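Local coordinates for protein Rubredoxin\:oxygen oxidoreductase (Desulfovibrio gigas, PDB 1E5D) that reduces one oxygen molecule to two water molecules in a four-electron reaction, using a diiron centre and flavin mononucleotide, at residues G127-L132 against T136-E141. Numbering follows the deposited sequence.
Sequences GETLSL and TVTFYE
L130 and V137 form the antiparallel hydrogen-bonded pair of this beta hairpin: V137 N gives to L130 O at 2.9 Å, and L130 N returns a bond to V137 O. T129 with T138 and S131 with T136 are the non-hydrogen-bonded pairs flanking it, their side chains on the other face. Past T129, F139 still bonds to the other segment through its backbone: its N points almost straight (174°) at E128 O, 2.8 Å away. G127 N also approaches F139 O, though the modelled distance is doubtfully short.

From F139 the side chain runs outward: CB passes 3.8 Å from E128 O, and CD2 stays close to the same oxygen. With chi1 at -61° CG sits beside F139's own backbone N, and the ring crosses L130 obliquely, bringing CE2 to 4.0 Å from L130 CB, with CZ 4.1 Å from L130 CD2. V137 continues this apolar face: its CG1 meets L130 CB and, from the turn end, L132 CD1. On the opposite face T129 and T138 run side by side, pointing the same way.

Strand 129-131 is an outermost strand of its sheet in the metallo-beta-lactamase-like domain, and 136-141 lies between it and 151-155, bonded to the latter through T138 with W154 and Y140 with V152. F139 touches V124 and E128 touches Q122, both on strand 121-124, an outermost strand of the seven-stranded sheet, so the hairpin lies against that sheet's edge.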
ATOM      1  N   GLY A 127       7.187  -3.150 -40.744  1.00 28.64           N
ATOM      2  CA  GLY A 127       8.030  -2.888 -41.900  1.00 27.12           C
ATOM      3  C   GLY A 127       7.271  -2.252 -43.044  1.00 31.25           C
ATOM      4  O   GLY A 127       7.850  -1.748 -44.009  1.00 46.67           O
ATOM      5  N   GLU A 128       5.941  -2.246 -42.973  1.00 25.25           N
ATOM      6  CA  GLU A 128       5.181  -1.629 -44.066  1.00 22.92           C
ATOM      7  C   GLU A 128       5.515  -0.147 -44.162  1.00 24.55           C
ATOM      8  O   GLU A 128       5.826   0.505 -43.165  1.00 33.81           O
ATOM      9  CB  GLU A 128       3.694  -1.848 -43.865  1.00 20.88           C
ATOM     10  CG  GLU A 128       2.726  -1.193 -44.830  1.00 21.75           C
ATOM     11  CD  GLU A 128       1.338  -1.812 -44.681  1.00 28.74           C
ATOM     12  OE1 GLU A 128       1.267  -2.998 -44.281  1.00 34.98           O
ATOM     13  OE2 GLU A 128       0.313  -1.146 -44.940  1.00 47.39           O
ATOM     14  N   THR A 129       5.450   0.362 -45.389  1.00 26.16           N
ATOM     15  CA  THR A 129       5.612   1.786 -45.623  1.00 30.20           C
ATOM     16  C   THR A 129       4.301   2.383 -46.141  1.00 29.90           C
ATOM     17  O   THR A 129       3.400   1.673 -46.575  1.00 44.06           O
ATOM     18  CB  THR A 129       6.698   2.137 -46.651  1.00 34.26           C
ATOM     19  OG1 THR A 129       6.431   1.390 -47.844  1.00 48.60           O
ATOM     20  CG2 THR A 129       8.070   1.749 -46.132  1.00 21.42           C
ATOM     21  N   LEU A 130       4.263   3.705 -46.060  1.00 29.48           N
ATOM     22  CA  LEU A 130       3.088   4.473 -46.440  1.00 33.04           C
ATOM     23  C   LEU A 130       3.528   5.813 -47.013  1.00 35.80           C
ATOM     24  O   LEU A 130       4.244   6.575 -46.361  1.00 43.89           O
ATOM     25  CB  LEU A 130       2.176   4.681 -45.234  1.00 36.45           C
ATOM     26  CG  LEU A 130       0.962   5.584 -45.437  1.00 40.08           C
ATOM     27  CD1 LEU A 130      -0.097   4.860 -46.250  1.00 30.99           C
ATOM     28  CD2 LEU A 130       0.383   6.042 -44.103  1.00 47.27           C
ATOM     29  N   SER A 131       3.096   6.069 -48.235  1.00 37.73           N
ATOM     30  CA  SER A 131       3.328   7.348 -48.889  1.00 38.59           C
ATOM     31  C   SER A 131       2.412   8.407 -48.290  1.00 30.27           C
ATOM     32  O   SER A 131       1.202   8.184 -48.204  1.00 34.09           O
ATOM     33  CB  SER A 131       3.090   7.238 -50.396  1.00 43.49           C
ATOM     34  OG  SER A 131       3.379   8.454 -51.069  1.00 58.48           O
ATOM     35  N   LEU A 132       2.966   9.538 -47.873  1.00 28.70           N
ATOM     36  CA  LEU A 132       2.114  10.591 -47.313  1.00 37.92           C
ATOM     37  C   LEU A 132       2.054  11.759 -48.301  1.00 38.51           C
ATOM     38  O   LEU A 132       1.384  12.760 -48.074  1.00 36.33           O
ATOM     39  CB  LEU A 132       2.614  11.037 -45.947  1.00 37.48           C
ATOM     40  CG  LEU A 132       2.356  10.137 -44.743  1.00 31.58           C
ATOM     41  CD1 LEU A 132       2.691   8.684 -45.015  1.00 44.46           C
ATOM     42  CD2 LEU A 132       3.179  10.618 -43.550  1.00 27.68           C
ATOM     43  N   THR A 136       7.672   9.565 -46.985  1.00 37.49           N
ATOM     44  CA  THR A 136       7.106   8.220 -46.810  1.00 41.70           C
ATOM     45  C   THR A 136       7.509   7.667 -45.446  1.00 40.37           C
ATOM     46  O   THR A 136       8.676   7.640 -45.057  1.00 38.17           O
ATOM     47  CB  THR A 136       7.485   7.289 -47.974  1.00 45.15           C
ATOM     48  OG1 THR A 136       8.123   6.102 -47.496  1.00 43.82           O
ATOM     49  CG2 THR A 136       8.475   7.974 -48.911  1.00 67.79           C
ATOM     50  N   VAL A 137       6.518   7.233 -44.668  1.00 33.76           N
ATOM     51  CA  VAL A 137       6.795   6.771 -43.309  1.00 26.04           C
ATOM     52  C   VAL A 137       6.831   5.255 -43.246  1.00 27.42           C
ATOM     53  O   VAL A 137       6.141   4.572 -44.006  1.00 30.76           O
ATOM     54  CB  VAL A 137       5.754   7.328 -42.318  1.00 18.72           C
ATOM     55  CG1 VAL A 137       4.346   6.951 -42.745  1.00 15.35           C
ATOM     56  CG2 VAL A 137       6.047   6.833 -40.911  1.00 25.22           C
ATOM     57  N   THR A 138       7.641   4.713 -42.337  1.00 27.39           N
ATOM     58  CA  THR A 138       7.730   3.258 -42.203  1.00 27.60           C
ATOM     59  C   THR A 138       7.342   2.791 -40.806  1.00 28.16           C
ATOM     60  O   THR A 138       7.750   3.373 -39.799  1.00 30.89           O
ATOM     61  CB  THR A 138       9.152   2.786 -42.545  1.00 33.14           C
ATOM     62  OG1 THR A 138       9.413   3.122 -43.915  1.00 39.34           O
ATOM     63  CG2 THR A 138       9.263   1.277 -42.411  1.00 29.55           C
ATOM     64  N   PHE A 139       6.534   1.733 -40.729  1.00 24.33           N
ATOM     65  CA  PHE A 139       6.002   1.280 -39.454  1.00 20.93           C
ATOM     66  C   PHE A 139       6.721   0.059 -38.902  1.00 24.90           C
ATOM     67  O   PHE A 139       6.864  -0.949 -39.593  1.00 34.06           O
ATOM     68  CB  PHE A 139       4.510   0.932 -39.580  1.00 19.03           C
ATOM     69  CG  PHE A 139       3.663   2.118 -40.007  1.00 23.82           C
ATOM     70  CD1 PHE A 139       3.669   3.283 -39.263  1.00 24.50           C
ATOM     71  CD2 PHE A 139       2.879   2.055 -41.142  1.00 21.63           C
ATOM     72  CE1 PHE A 139       2.900   4.369 -39.642  1.00 22.96           C
ATOM     73  CE2 PHE A 139       2.113   3.138 -41.526  1.00 24.74           C
ATOM     74  CZ  PHE A 139       2.127   4.298 -40.781  1.00 23.41           C
ATOM     75  N   TYR A 140       7.148   0.161 -37.640  1.00 24.59           N
ATOM     76  CA  TYR A 140       7.752  -1.002 -36.992  1.00 25.72           C
ATOM     77  C   TYR A 140       6.933  -1.414 -35.775  1.00 27.80           C
ATOM     78  O   TYR A 140       6.396  -0.580 -35.044  1.00 31.28           O
ATOM     79  CB  TYR A 140       9.212  -0.730 -36.614  1.00 25.42           C
ATOM     80  CG  TYR A 140      10.090  -0.565 -37.833  1.00 30.29           C
ATOM     81  CD1 TYR A 140      10.337  -1.643 -38.677  1.00 29.56           C
ATOM     82  CD2 TYR A 140      10.662   0.661 -38.143  1.00 36.02           C
ATOM     83  CE1 TYR A 140      11.138  -1.503 -39.796  1.00 27.78           C
ATOM     84  CE2 TYR A 140      11.461   0.808 -39.261  1.00 37.72           C
ATOM     85  CZ  TYR A 140      11.693  -0.275 -40.080  1.00 35.86           C
ATOM     86  OH  TYR A 140      12.491  -0.119 -41.191  1.00 58.12           O
ATOM     87  N   GLU A 141       6.844  -2.728 -35.575  1.00 24.03           N
ATOM     88  CA  GLU A 141       6.109  -3.240 -34.424  1.00 25.02           C
ATOM     89  C   GLU A 141       7.052  -3.418 -33.238  1.00 27.44           C
ATOM     90  O   GLU A 141       8.200  -3.839 -33.370  1.00 41.09           O
ATOM     91  CB  GLU A 141       5.420  -4.556 -34.759  1.00 29.32           C
ATOM     92  CG  GLU A 141       4.343  -4.446 -35.828  1.00 35.50           C
ATOM     93  CD  GLU A 141       3.569  -5.739 -36.001  1.00 38.20           C
ATOM     94  OE1 GLU A 141       4.107  -6.823 -35.694  1.00 40.02           O
ATOM     95  OE2 GLU A 141       2.406  -5.662 -36.446  1.00 60.92           O
TER